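Local coordinates for protein cellulase (Uncultured bacterium, PDB 3WX5) that hydrolyses internal beta-1,4-glucosidic bonds of cellulose, as an endoglucanase of glycoside hydrolase family 12, at residues T21-W26 with A48-I53; F60-A65 with A75-Y80; S115-A120 with L225-R230; R29-G34 with I53-G58; W43-A48 with H67-N72. All blocks are in the same frame, centred on the assembly; numbering follows the deposited sequence.

Interaction 1: T21-W26 with A48-I53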
# COMPACT_ATOMS: atom_id res chain seq x y z
N THR A 21 -18.94 8.68 2.66
CA THR A 21 -17.94 9.40 3.46
C THR A 21 -17.70 8.60 4.72
O THR A 21 -18.60 8.44 5.54
CB THR A 21 -18.41 10.83 3.84
OG1 THR A 21 -18.63 11.59 2.64
CG2 THR A 21 -17.32 11.54 4.67
N VAL A 22 -16.51 8.01 4.82
CA VAL A 22 -16.23 7.01 5.86
C VAL A 22 -15.27 7.61 6.86
O VAL A 22 -14.16 8.03 6.48
CB VAL A 22 -15.56 5.76 5.22
CG1 VAL A 22 -15.02 4.81 6.29
CG2 VAL A 22 -16.53 5.03 4.26
N CYS A 23 -15.67 7.65 8.14
CA CYS A 23 -14.87 8.30 9.19
C CYS A 23 -14.48 7.37 10.34
O CYS A 23 -13.67 7.76 11.20
CB CYS A 23 -15.58 9.54 9.77
SG CYS A 23 -16.06 10.82 8.56
N ASP A 24 -15.09 6.19 10.39
CA ASP A 24 -14.78 5.19 11.42
C ASP A 24 -13.30 4.84 11.31
O ASP A 24 -12.79 4.65 10.22
CB ASP A 24 -15.62 3.91 11.19
CG ASP A 24 -15.41 2.84 12.27
OD1 ASP A 24 -14.43 2.89 13.04
OD2 ASP A 24 -16.24 1.91 12.34
N ARG A 25 -12.62 4.75 12.45
CA ARG A 25 -11.20 4.41 12.47
C ARG A 25 -10.90 3.13 11.69
O ARG A 25 -9.91 3.07 10.94
CB ARG A 25 -10.71 4.37 13.93
CG ARG A 25 -9.74 3.29 14.27
CD ARG A 25 -9.15 3.54 15.67
NE ARG A 25 -7.71 3.36 15.65
CZ ARG A 25 -6.98 2.96 16.69
NH1 ARG A 25 -7.54 2.79 17.88
NH2 ARG A 25 -5.67 2.78 16.54
N TRP A 26 -11.83 2.17 11.73
CA TRP A 26 -11.69 0.93 10.96
C TRP A 26 -12.73 0.77 9.84
O TRP A 26 -13.04 -0.35 9.41
CB TRP A 26 -11.68 -0.29 11.88
CG TRP A 26 -10.69 -0.19 13.01
CD1 TRP A 26 -10.99 -0.04 14.34
CD2 TRP A 26 -9.26 -0.31 12.94
NE1 TRP A 26 -9.83 0.02 15.09
CE2 TRP A 26 -8.76 -0.16 14.25
CE3 TRP A 26 -8.36 -0.47 11.89
CZ2 TRP A 26 -7.40 -0.19 14.54
CZ3 TRP A 26 -6.99 -0.48 12.18
CH2 TRP A 26 -6.53 -0.41 13.50
N ALA A 48 -8.85 12.21 14.20
CA ALA A 48 -9.94 12.04 13.28
C ALA A 48 -9.48 12.03 11.82
O ALA A 48 -8.62 12.83 11.40
CB ALA A 48 -11.00 13.15 13.50
N GLN A 49 -10.16 11.22 11.03
CA GLN A 49 -9.93 11.18 9.58
C GLN A 49 -11.19 10.73 8.87
O GLN A 49 -11.80 9.73 9.27
CB GLN A 49 -8.79 10.20 9.27
CG GLN A 49 -8.48 10.06 7.79
CD GLN A 49 -7.47 8.92 7.57
OE1 GLN A 49 -6.33 8.99 8.00
NE2 GLN A 49 -7.95 7.81 7.03
N CYS A 50 -11.53 11.40 7.78
CA CYS A 50 -12.60 10.95 6.89
C CYS A 50 -12.09 10.83 5.47
O CYS A 50 -11.28 11.62 5.03
CB CYS A 50 -13.77 11.93 6.89
SG CYS A 50 -14.49 12.15 8.55
N ILE A 51 -12.59 9.83 4.75
CA ILE A 51 -12.36 9.76 3.30
C ILE A 51 -13.69 9.70 2.55
O ILE A 51 -14.62 8.99 2.97
CB ILE A 51 -11.48 8.54 2.90
CG1 ILE A 51 -12.06 7.22 3.46
CG2 ILE A 51 -10.04 8.76 3.43
CD1 ILE A 51 -11.22 5.95 3.09
N GLU A 52 -13.74 10.37 1.41
CA GLU A 52 -14.89 10.28 0.53
C GLU A 52 -14.57 9.31 -0.60
O GLU A 52 -13.60 9.50 -1.33
CB GLU A 52 -15.24 11.67 -0.02
CG GLU A 52 -16.36 11.65 -1.05
CD GLU A 52 -16.72 13.06 -1.51
OE1 GLU A 52 -17.47 13.73 -0.78
OE2 GLU A 52 -16.15 13.56 -2.51
N ILE A 53 -15.34 8.22 -0.67
CA ILE A 53 -15.01 7.05 -1.52
C ILE A 53 -16.00 6.90 -2.68
O ILE A 53 -17.21 6.74 -2.47
CB ILE A 53 -15.07 5.72 -0.74
CG1 ILE A 53 -14.27 5.82 0.57
CG2 ILE A 53 -14.48 4.58 -1.59
CD1 ILE A 53 -14.45 4.60 1.46
O HOH W 1 -11.92 9.35 12.43
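Cys-23 and Cys-50 are joined covalently beside the last rungs of a two-strand antiparallel ladder, strand 19-22 being an outermost strand of its sheet. From Cys-23, CB stands 3.8 Å from the backbone O of Gln-49; its SG, anti to the carbonyl carbon (chi1 -56°), closes the 2.1 Å bond to SG of Cys-50, whose own SG adopts the same rotamer. The C-S-S-C torsion of 113° is somewhat wider than a right angle. One rung before, Val-22 and Ile-51 form a hydrogen-bonded pair: Val-22 N gives to Ile-51 O (2.8 Å) and Ile-51 N to Val-22 O (2.9 Å), both nearly straight. On the face carrying these two side chains, CG2 of Val-22 packs tightly on CD1 of Ile-53 (3.5 Å). Past the disulfide the ladder ends, and a water takes over, giving to Cys-23 O (2.7 Å) and accepting from Gln-49 N (2.9 Å). Asp-24 then starts an Asx turn through Trp-26 N. The covalent tie thus links the two chains and fixes their spacing just where direct backbone bonding gives way to a water.

Interaction 2: F60-A65 with A75-Y80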
# COMPACT_ATOMS: atom_id res chain seq x y z
N PHE A 60 -10.65 7.76 -3.88
CA PHE A 60 -10.96 8.36 -2.57
C PHE A 60 -10.18 9.63 -2.30
O PHE A 60 -9.07 9.80 -2.81
CB PHE A 60 -10.88 7.34 -1.41
CG PHE A 60 -9.48 6.84 -1.09
CD1 PHE A 60 -8.62 7.60 -0.28
CD2 PHE A 60 -9.04 5.60 -1.55
CE1 PHE A 60 -7.32 7.16 0.03
CE2 PHE A 60 -7.75 5.11 -1.22
CZ PHE A 60 -6.88 5.90 -0.43
N ILE A 61 -10.78 10.54 -1.53
CA ILE A 61 -10.06 11.76 -1.17
C ILE A 61 -10.14 11.93 0.34
O ILE A 61 -11.18 11.62 0.95
CB ILE A 61 -10.66 13.00 -1.93
CG1 ILE A 61 -9.91 14.29 -1.57
CG2 ILE A 61 -12.14 13.15 -1.60
CD1 ILE A 61 -10.14 15.43 -2.57
N LEU A 62 -9.03 12.36 0.95
CA LEU A 62 -9.03 12.69 2.40
C LEU A 62 -9.78 14.01 2.57
O LEU A 62 -9.30 15.08 2.13
CB LEU A 62 -7.59 12.83 2.93
CG LEU A 62 -6.85 11.54 3.32
CD1 LEU A 62 -7.40 10.93 4.63
CD2 LEU A 62 -6.89 10.52 2.19
N THR A 63 -10.95 13.95 3.20
CA THR A 63 -11.73 15.17 3.44
C THR A 63 -11.50 15.70 4.84
O THR A 63 -11.82 16.87 5.13
CB THR A 63 -13.25 14.94 3.23
OG1 THR A 63 -13.70 13.93 4.12
CG2 THR A 63 -13.54 14.54 1.78
N ARG A 64 -10.94 14.86 5.71
CA ARG A 64 -10.58 15.29 7.05
C ARG A 64 -9.38 14.49 7.54
O ARG A 64 -9.39 13.27 7.43
CB ARG A 64 -11.75 15.09 8.00
CG ARG A 64 -11.54 15.66 9.41
CD ARG A 64 -12.74 15.34 10.31
NE ARG A 64 -12.54 15.87 11.66
CZ ARG A 64 -13.46 15.85 12.62
NH1 ARG A 64 -14.67 15.37 12.36
NH2 ARG A 64 -13.18 16.34 13.82
N ALA A 65 -8.34 15.18 8.01
CA ALA A 65 -7.21 14.47 8.59
C ALA A 65 -6.53 15.30 9.66
O ALA A 65 -5.77 16.20 9.36
CB ALA A 65 -6.19 14.04 7.50
N ALA A 75 -1.94 6.63 10.25
CA ALA A 75 -3.03 6.09 9.41
C ALA A 75 -2.44 5.70 8.06
O ALA A 75 -1.47 6.29 7.60
CB ALA A 75 -4.11 7.18 9.16
N TYR A 76 -3.13 4.79 7.39
CA TYR A 76 -2.83 4.46 5.99
C TYR A 76 -4.16 4.17 5.28
O TYR A 76 -4.51 3.02 5.00
CB TYR A 76 -1.88 3.25 5.96
CG TYR A 76 -1.50 2.77 4.55
CD1 TYR A 76 -0.82 3.59 3.66
CD2 TYR A 76 -1.82 1.47 4.15
CE1 TYR A 76 -0.43 3.11 2.37
CE2 TYR A 76 -1.46 0.99 2.87
CZ TYR A 76 -0.78 1.80 1.99
OH TYR A 76 -0.49 1.32 0.72
N PRO A 77 -4.97 5.22 5.05
CA PRO A 77 -6.13 5.07 4.15
C PRO A 77 -5.66 4.52 2.80
O PRO A 77 -4.64 4.97 2.26
CB PRO A 77 -6.64 6.51 3.98
CG PRO A 77 -5.40 7.39 4.28
CD PRO A 77 -4.66 6.63 5.36
N ALA A 78 -6.32 3.47 2.31
CA ALA A 78 -5.76 2.66 1.22
C ALA A 78 -6.84 1.92 0.44
O ALA A 78 -7.93 1.70 0.95
CB ALA A 78 -4.75 1.65 1.79
N ILE A 79 -6.50 1.49 -0.77
CA ILE A 79 -7.35 0.62 -1.56
C ILE A 79 -6.54 -0.65 -1.83
O ILE A 79 -5.31 -0.60 -1.90
CB ILE A 79 -7.79 1.29 -2.89
CG1 ILE A 79 -8.67 0.34 -3.71
CG2 ILE A 79 -6.59 1.88 -3.70
CD1 ILE A 79 -9.51 1.06 -4.81
N TYR A 80 -7.22 -1.79 -1.89
CA TYR A 80 -6.49 -3.04 -2.06
C TYR A 80 -7.22 -4.10 -2.85
O TYR A 80 -8.47 -4.15 -2.88
CB TYR A 80 -5.99 -3.60 -0.71
CG TYR A 80 -7.05 -4.16 0.21
CD1 TYR A 80 -7.38 -5.51 0.17
CD2 TYR A 80 -7.59 -3.39 1.24
CE1 TYR A 80 -8.34 -6.05 1.05
CE2 TYR A 80 -8.52 -3.92 2.14
CZ TYR A 80 -8.89 -5.25 2.03
OH TYR A 80 -9.79 -5.80 2.93
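Phe-60 and Pro-77 meet across the interior of the beta sandwich, the jelly-roll fold of family 12 glycoside hydrolases: strand 60-65 belongs to one sheet, strand 78-80 to the other. No hydrogen bond links the two segments, and their nearest CA atoms remain more than 8 Å apart; side chains fill the interval. CB of Phe-60 points toward the facing sheet, and CG, placed between the backbone N and the carbonyl carbon (chi1 69°), sets the ring's turn. The far end of the ring, CE1, CZ and CE2, runs along the backbone of Pro-77 to Ile-79. CE1 of Phe-60 lies 4.1 Å from CB of Pro-77, and on the other flank CE2 of Phe-60 is 4.2 Å from CB of Ile-79. The Phe-60 and Pro-77 side chains cross at about a right angle. Leu-62, two residues along the same strand, also meets Pro-77 nearly perpendicularly, and the pyrrolidine is touched at CB by the aromatic ring and at CG by the leucine. Gln-49 from strand 49-54 also reaches Pro-77, while Ser-234 and Phe-237 of strand 233-243 lie against Ile-79. All five touching residues are buried. Both leucine methyls share one target: CD2 of Leu-62 is 4.0 Å and CD1 of Leu-62 4.1 Å from CG of Pro-77.

Interaction 3: S115-A120 with L225-R230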
# COMPACT_ATOMS: atom_id res chain seq x y z
N SER A 115 1.06 20.46 2.13
CA SER A 115 1.17 20.58 3.57
C SER A 115 1.21 19.17 4.17
O SER A 115 0.95 18.19 3.48
CB SER A 115 -0.04 21.33 4.13
OG SER A 115 -1.23 20.55 4.01
N GLY A 116 1.38 19.08 5.48
CA GLY A 116 1.40 17.78 6.15
C GLY A 116 2.69 16.99 6.01
O GLY A 116 3.67 17.43 5.36
N ARG A 117 2.71 15.83 6.66
CA ARG A 117 3.82 14.91 6.54
C ARG A 117 3.22 13.54 6.22
O ARG A 117 2.41 13.02 7.00
CB ARG A 117 4.59 14.86 7.88
CG ARG A 117 5.11 16.25 8.29
CD ARG A 117 6.04 16.15 9.51
NE ARG A 117 7.31 15.54 9.09
CZ ARG A 117 7.85 14.46 9.64
NH1 ARG A 117 7.25 13.86 10.68
NH2 ARG A 117 8.97 13.96 9.14
N TRP A 118 3.51 13.04 5.02
CA TRP A 118 2.79 11.90 4.45
C TRP A 118 3.61 11.31 3.31
O TRP A 118 4.62 11.91 2.87
CB TRP A 118 1.41 12.32 3.90
CG TRP A 118 1.49 13.51 2.94
CD1 TRP A 118 1.29 14.84 3.26
CD2 TRP A 118 1.81 13.48 1.53
NE1 TRP A 118 1.50 15.62 2.15
CE2 TRP A 118 1.83 14.82 1.08
CE3 TRP A 118 2.05 12.46 0.61
CZ2 TRP A 118 2.14 15.17 -0.23
CZ3 TRP A 118 2.35 12.80 -0.73
CH2 TRP A 118 2.39 14.15 -1.13
N ASN A 119 3.26 10.10 2.91
CA ASN A 119 3.79 9.54 1.67
C ASN A 119 2.64 8.97 0.85
O ASN A 119 1.51 8.91 1.35
CB ASN A 119 4.85 8.47 1.97
CG ASN A 119 4.27 7.19 2.59
OD1 ASN A 119 3.12 6.81 2.33
ND2 ASN A 119 5.13 6.44 3.28
N ALA A 120 2.91 8.69 -0.42
CA ALA A 120 1.96 7.95 -1.27
C ALA A 120 2.69 6.69 -1.69
O ALA A 120 3.80 6.78 -2.23
CB ALA A 120 1.60 8.80 -2.52
N LEU A 225 0.06 8.54 6.74
CA LEU A 225 -0.08 9.90 7.25
C LEU A 225 0.61 10.01 8.62
O LEU A 225 0.31 9.23 9.52
CB LEU A 225 -1.56 10.25 7.38
CG LEU A 225 -2.34 10.12 6.08
CD1 LEU A 225 -3.79 10.48 6.32
CD2 LEU A 225 -1.70 10.99 4.97
N TRP A 226 1.56 10.94 8.75
CA TRP A 226 2.09 11.27 10.07
C TRP A 226 1.42 12.55 10.61
O TRP A 226 1.16 12.67 11.81
CB TRP A 226 3.59 11.50 10.02
CG TRP A 226 4.44 10.24 9.80
CD1 TRP A 226 5.19 9.59 10.74
CD2 TRP A 226 4.75 9.64 8.54
NE1 TRP A 226 5.92 8.58 10.14
CE2 TRP A 226 5.69 8.61 8.79
CE3 TRP A 226 4.29 9.83 7.23
CZ2 TRP A 226 6.17 7.78 7.78
CZ3 TRP A 226 4.80 9.00 6.22
CH2 TRP A 226 5.75 8.01 6.51
N GLU A 227 1.18 13.52 9.72
CA GLU A 227 0.66 14.83 10.13
C GLU A 227 -0.24 15.31 9.00
O GLU A 227 0.17 15.34 7.85
CB GLU A 227 1.83 15.79 10.31
CG GLU A 227 1.62 16.93 11.29
CD GLU A 227 2.98 17.51 11.71
OE1 GLU A 227 3.64 18.08 10.84
OE2 GLU A 227 3.49 17.19 12.81
N GLY A 228 -1.50 15.61 9.32
CA GLY A 228 -2.41 16.15 8.29
C GLY A 228 -2.79 15.15 7.22
O GLY A 228 -2.90 13.95 7.48
N GLY A 229 -2.98 15.63 5.99
CA GLY A 229 -3.35 14.74 4.89
C GLY A 229 -4.57 15.19 4.09
O GLY A 229 -4.84 14.67 3.00
N ARG A 230 -5.30 16.18 4.60
CA ARG A 230 -6.54 16.59 3.93
C ARG A 230 -6.30 17.00 2.49
O ARG A 230 -5.44 17.86 2.20
CB ARG A 230 -7.24 17.73 4.68
CG ARG A 230 -8.62 18.06 4.07
CD ARG A 230 -9.36 19.15 4.88
NE ARG A 230 -8.66 20.43 4.77
CZ ARG A 230 -7.82 20.93 5.68
NH1 ARG A 230 -7.57 20.29 6.82
NH2 ARG A 230 -7.22 22.10 5.44
O HOH W 2 -2.18 18.41 5.53
O HOH W 3 5.15 14.46 12.47
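Arg-117 faces both residues of a classic beta bulge, Trp-226 and Glu-227. Arg-117 O is gripped twice, by Trp-226 N (2.8 Å) and by Glu-227 N (3.0 Å), the latter in the carbonyl plane on a lone pair; Arg-117 N returns a bond to Glu-227 O (2.8 Å). The packing is tight inside. The Trp-226 indole turns its benzo edge to the opposing strand, with CE3 of Trp-226 3.8 Å from CA of Trp-118, and its CH2 reaches ND2 of Asn-119, whose amide stands almost perpendicular to the ring (89°). On the sheet face opposite Arg-117 and Glu-227, CB of Trp-118 abuts CD2 of Leu-225 (3.5 Å). The outer side is looser. The methylenes of Arg-117 pass obliquely along the Glu-227 carboxylate, CD of Arg-117 lying 3.4 Å from OE1 of Glu-227; the charged groups are not in contact, and a water bridges NH1 of Arg-117 and OE2 of Glu-227. The guanidinium is held by Asp-71 and Gly-150 O, Asn-119 ND2 by Glu-224. Strand 117-127 lies between strands 140-149 and 215-225, and this corner carries the chain out of 215-225 toward strand 233-243 of the other sheet.

Interaction 4: R29-G34 with I53-G58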
# COMPACT_ATOMS: atom_id res chain seq x y z
N ARG A 29 -15.23 0.16 2.65
CA ARG A 29 -16.26 -0.08 1.64
C ARG A 29 -15.75 -1.03 0.57
O ARG A 29 -14.60 -0.92 0.12
CB ARG A 29 -16.69 1.23 0.95
CG ARG A 29 -17.54 2.19 1.82
CD ARG A 29 -18.99 1.67 2.07
NE ARG A 29 -19.82 2.65 2.77
CZ ARG A 29 -19.78 2.88 4.08
NH1 ARG A 29 -18.88 2.26 4.84
NH2 ARG A 29 -20.60 3.77 4.64
N ASP A 30 -16.59 -1.97 0.16
CA ASP A 30 -16.37 -2.69 -1.08
C ASP A 30 -16.61 -1.75 -2.24
O ASP A 30 -17.57 -0.97 -2.22
CB ASP A 30 -17.28 -3.93 -1.17
CG ASP A 30 -17.01 -4.93 -0.06
OD1 ASP A 30 -15.82 -5.22 0.21
OD2 ASP A 30 -17.97 -5.45 0.53
N VAL A 31 -15.73 -1.82 -3.24
CA VAL A 31 -15.85 -0.98 -4.43
C VAL A 31 -15.63 -1.78 -5.72
O VAL A 31 -15.08 -2.90 -5.70
CB VAL A 31 -14.84 0.24 -4.42
CG1 VAL A 31 -15.04 1.11 -3.18
CG2 VAL A 31 -13.41 -0.28 -4.51
N ALA A 32 -16.04 -1.18 -6.84
CA ALA A 32 -15.82 -1.76 -8.17
C ALA A 32 -16.41 -3.15 -8.24
O ALA A 32 -15.75 -4.11 -8.66
CB ALA A 32 -14.33 -1.79 -8.51
N GLY A 33 -17.62 -3.28 -7.71
CA GLY A 33 -18.35 -4.55 -7.71
C GLY A 33 -17.69 -5.60 -6.84
O GLY A 33 -17.97 -6.79 -6.96
N GLY A 34 -16.85 -5.16 -5.90
CA GLY A 34 -16.22 -6.10 -4.98
C GLY A 34 -14.80 -6.46 -5.35
O GLY A 34 -14.15 -7.23 -4.64
N ILE A 53 -15.34 8.22 -0.67
CA ILE A 53 -15.01 7.05 -1.52
C ILE A 53 -16.00 6.90 -2.68
O ILE A 53 -17.21 6.74 -2.47
CB ILE A 53 -15.07 5.72 -0.74
CG1 ILE A 53 -14.27 5.82 0.57
CG2 ILE A 53 -14.48 4.58 -1.59
CD1 ILE A 53 -14.45 4.60 1.46
N GLY A 54 -15.47 6.84 -3.89
CA GLY A 54 -16.27 6.54 -5.07
C GLY A 54 -16.55 5.05 -5.11
O GLY A 54 -15.62 4.24 -5.13
N LEU A 55 -17.81 4.66 -5.03
CA LEU A 55 -18.15 3.24 -4.90
C LEU A 55 -17.89 2.40 -6.16
O LEU A 55 -17.74 1.18 -6.07
CB LEU A 55 -19.59 3.06 -4.42
CG LEU A 55 -19.85 3.63 -3.03
CD1 LEU A 55 -21.34 3.54 -2.64
CD2 LEU A 55 -18.94 2.99 -1.98
N GLU A 56 -17.83 3.04 -7.33
CA GLU A 56 -17.59 2.31 -8.57
C GLU A 56 -16.09 2.19 -8.88
O GLU A 56 -15.63 1.14 -9.31
CB GLU A 56 -18.34 2.97 -9.74
CG GLU A 56 -19.86 2.72 -9.68
CD GLU A 56 -20.68 3.68 -10.56
OE1 GLU A 56 -20.08 4.38 -11.40
OE2 GLU A 56 -21.92 3.67 -10.45
N THR A 57 -15.36 3.29 -8.73
CA THR A 57 -13.94 3.34 -9.09
C THR A 57 -13.05 2.96 -7.91
O THR A 57 -11.87 2.62 -8.10
CB THR A 57 -13.55 4.73 -9.55
OG1 THR A 57 -13.75 5.66 -8.47
CG2 THR A 57 -14.38 5.16 -10.77
N GLY A 58 -13.56 3.15 -6.70
CA GLY A 58 -12.71 3.10 -5.52
C GLY A 58 -11.82 4.31 -5.33
O GLY A 58 -11.08 4.36 -4.34
O HOH W 4 -19.47 -1.16 -6.70
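Val-31 is turned with CG1 anti to the carbonyl carbon (chi1 -58°), a setting that spreads its two methyls over the turn opposite. CG1 of Val-31 reaches CG2 of Ile-53 (3.9 Å) and the carbonyl O of Gly-54, whereas CG2 of Val-31 lies against CA of Gly-58 (3.6 Å). Arg-29 sets CG anti to its carbonyl carbon (chi1 -72°), which lays CB and CG beside two branched residues: CG of Arg-29 is 3.9 Å from CD1 of Ile-53 and 4.1 Å from CD2 of Leu-55. The bend at chi2 turns only the rest of the chain. Beyond Val-31 the backbone of Ala-32 takes up a left-handed conformation, phi 56°, and its N gives the one direct hydrogen bond across the contact, to Leu-55 O (3.0 Å). Leu-55 O also accepts from a water (3.0 Å) that accepts from Gly-33 N, so two donors hold it. Gly-58 N in turn bonds to Gly-54 O, closing the 54-58 turn on itself. Strand 28-31 belongs to the sheet that pairs it with 36-39, and Asp-30 reaches Arg-37 there; strand 49-54 runs in the other sheet beside 19-22 and 60-65. The contact therefore joins the sandwich's two sheets near one end, with Val-38 of strand 36-39 packing on both Val-31 and Ile-53, and Val-22 of strand 19-22 touching Arg-29.

Interaction 5: W43-A48 with H67-N72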
# COMPACT_ATOMS: atom_id res chain seq x y z
N TRP A 43 -4.76 3.25 11.88
CA TRP A 43 -4.23 2.19 12.73
C TRP A 43 -3.30 2.66 13.84
O TRP A 43 -3.16 1.98 14.85
CB TRP A 43 -3.58 1.08 11.88
CG TRP A 43 -2.39 1.52 11.11
CD1 TRP A 43 -2.33 1.84 9.76
CD2 TRP A 43 -1.05 1.65 11.60
NE1 TRP A 43 -1.03 2.17 9.41
CE2 TRP A 43 -0.23 2.03 10.52
CE3 TRP A 43 -0.46 1.42 12.86
CZ2 TRP A 43 1.14 2.27 10.67
CZ3 TRP A 43 0.90 1.66 13.00
CH2 TRP A 43 1.69 2.07 11.91
N GLY A 44 -2.73 3.86 13.69
CA GLY A 44 -1.66 4.31 14.57
C GLY A 44 -1.95 5.50 15.47
O GLY A 44 -1.03 6.04 16.10
N ALA A 45 -3.21 5.93 15.52
CA ALA A 45 -3.64 7.09 16.33
C ALA A 45 -5.13 7.10 16.58
O ALA A 45 -5.87 6.31 16.00
CB ALA A 45 -3.21 8.42 15.66
N GLU A 46 -5.58 8.05 17.41
CA GLU A 46 -7.00 8.21 17.68
C GLU A 46 -7.53 9.51 17.09
O GLU A 46 -8.69 9.84 17.25
CB GLU A 46 -7.25 8.22 19.19
CG GLU A 46 -6.38 7.23 19.95
CD GLU A 46 -7.18 6.34 20.86
OE1 GLU A 46 -8.38 6.13 20.58
OE2 GLU A 46 -6.61 5.81 21.83
N THR A 47 -6.65 10.26 16.45
CA THR A 47 -7.05 11.46 15.66
C THR A 47 -8.03 11.20 14.51
O THR A 47 -8.03 10.14 13.87
CB THR A 47 -5.83 12.29 15.18
OG1 THR A 47 -4.81 11.40 14.68
CG2 THR A 47 -5.25 13.05 16.36
N ALA A 48 -8.85 12.21 14.20
CA ALA A 48 -9.94 12.04 13.28
C ALA A 48 -9.48 12.03 11.82
O ALA A 48 -8.62 12.83 11.40
CB ALA A 48 -11.00 13.15 13.50
N HIS A 67 -4.27 14.47 11.98
CA HIS A 67 -3.21 13.72 12.63
C HIS A 67 -2.06 14.63 13.00
O HIS A 67 -1.72 15.57 12.25
CB HIS A 67 -2.71 12.60 11.71
CG HIS A 67 -3.80 11.72 11.22
ND1 HIS A 67 -4.69 11.11 12.07
CD2 HIS A 67 -4.19 11.41 9.96
CE1 HIS A 67 -5.60 10.47 11.35
NE2 HIS A 67 -5.27 10.56 10.07
N SER A 68 -1.46 14.36 14.15
CA SER A 68 -0.20 15.01 14.49
C SER A 68 0.57 14.06 15.41
O SER A 68 0.50 14.18 16.64
CB SER A 68 -0.43 16.35 15.21
OG SER A 68 0.83 17.02 15.43
N ASN A 69 1.23 13.09 14.79
CA ASN A 69 1.58 11.83 15.47
C ASN A 69 3.08 11.70 15.64
O ASN A 69 3.60 10.60 15.86
CB ASN A 69 1.04 10.65 14.68
CG ASN A 69 0.72 9.44 15.55
OD1 ASN A 69 0.89 8.27 15.12
ND2 ASN A 69 0.20 9.69 16.74
N GLY A 70 3.80 12.83 15.61
CA GLY A 70 5.25 12.74 15.72
C GLY A 70 5.82 11.93 14.57
O GLY A 70 5.42 12.13 13.41
N ASP A 71 6.74 11.01 14.85
CA ASP A 71 7.34 10.25 13.77
C ASP A 71 6.79 8.85 13.65
O ASP A 71 7.37 8.02 12.97
CB ASP A 71 8.85 10.25 13.88
CG ASP A 71 9.45 11.60 13.49
OD1 ASP A 71 9.01 12.17 12.47
OD2 ASP A 71 10.24 12.13 14.27
N ASN A 72 5.62 8.63 14.22
CA ASN A 72 4.87 7.37 14.09
C ASN A 72 3.74 7.55 13.08
O ASN A 72 2.96 8.51 13.17
CB ASN A 72 4.24 7.00 15.43
CG ASN A 72 5.26 6.55 16.45
OD1 ASN A 72 6.39 6.22 16.09
ND2 ASN A 72 4.87 6.53 17.73
O HOH W 5 -2.20 11.95 15.23
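Thr-47 and His-67 bring two irregular loop segments to within 5.4 Å between CA atoms; the CA atoms of Ala-45 and Asn-69 are 7.1 Å apart. Neither segment contains helix or strand. In 67-72 the chain reverses through a type II' turn from Asn-69 to Asn-72, with Gly-70 at phi 61°, closed by a long bond from Asn-72 N to Asn-69 O (3.3 Å). No direct backbone hydrogen bond crosses the contact, so side chains and a water do the joining. Thr-47 places OG1 between its backbone N and carbonyl carbon (chi1 43°), pointing it at the imidazole. OG1 of Thr-47 lies in the ring plane of His-67, at the edge, and makes a short hydrogen bond to ND1 of His-67 (2.6 Å). The same hydroxyl, OG1 of Thr-47, is 2.7 Å from a water that accepts from Ser-68 N (2.7 Å), which ties Thr-47 to the residue after the histidine as well. On the far side of the ring, NE2 bonds to OE1 of Gln-49, so the imidazole is gripped at both nitrogens and its rotation is fixed. Nearer the turn, the Ala-45 methyl rests against the Asn-69 side chain. The 43-48 loop leads from strand 36-39 into 49-54, and 67-72 leads from 60-65 toward 78-80. Backbone bonds of His-67 with Gly-228 and of Asn-69 with Trp-226 attach the second loop to the corner beyond strand 215-225.

In the fold
Interactions 1 and 2 adjoin, their centres 7 Å apart, because strands 49-54 and 60-65 are neighbours in one sheet. Interaction 4 shares Ile-53 with interaction 1, while its Val-31 CG2 comes 4.1 Å from Ile-79 CD1 of interaction 2. Ala-75 O and Leu-225 N (2.9 Å) connect interactions 2 and 3. Interactions 3 and 5 lie about 10 Å apart between centres, with Trp-226 NE1 near Asp-71 O. Interactions 4 and 5 are the extremes, about 26 Å between centres. Interactions 2 and 4 bridge the two sheets, interaction 1 lies within one, interaction 3 at a corner of the other, and interaction 5 joins loops. In family 12 enzymes the concave sheet, to which strands 78-80 and 117-127 probably belong, lines the substrate cleft.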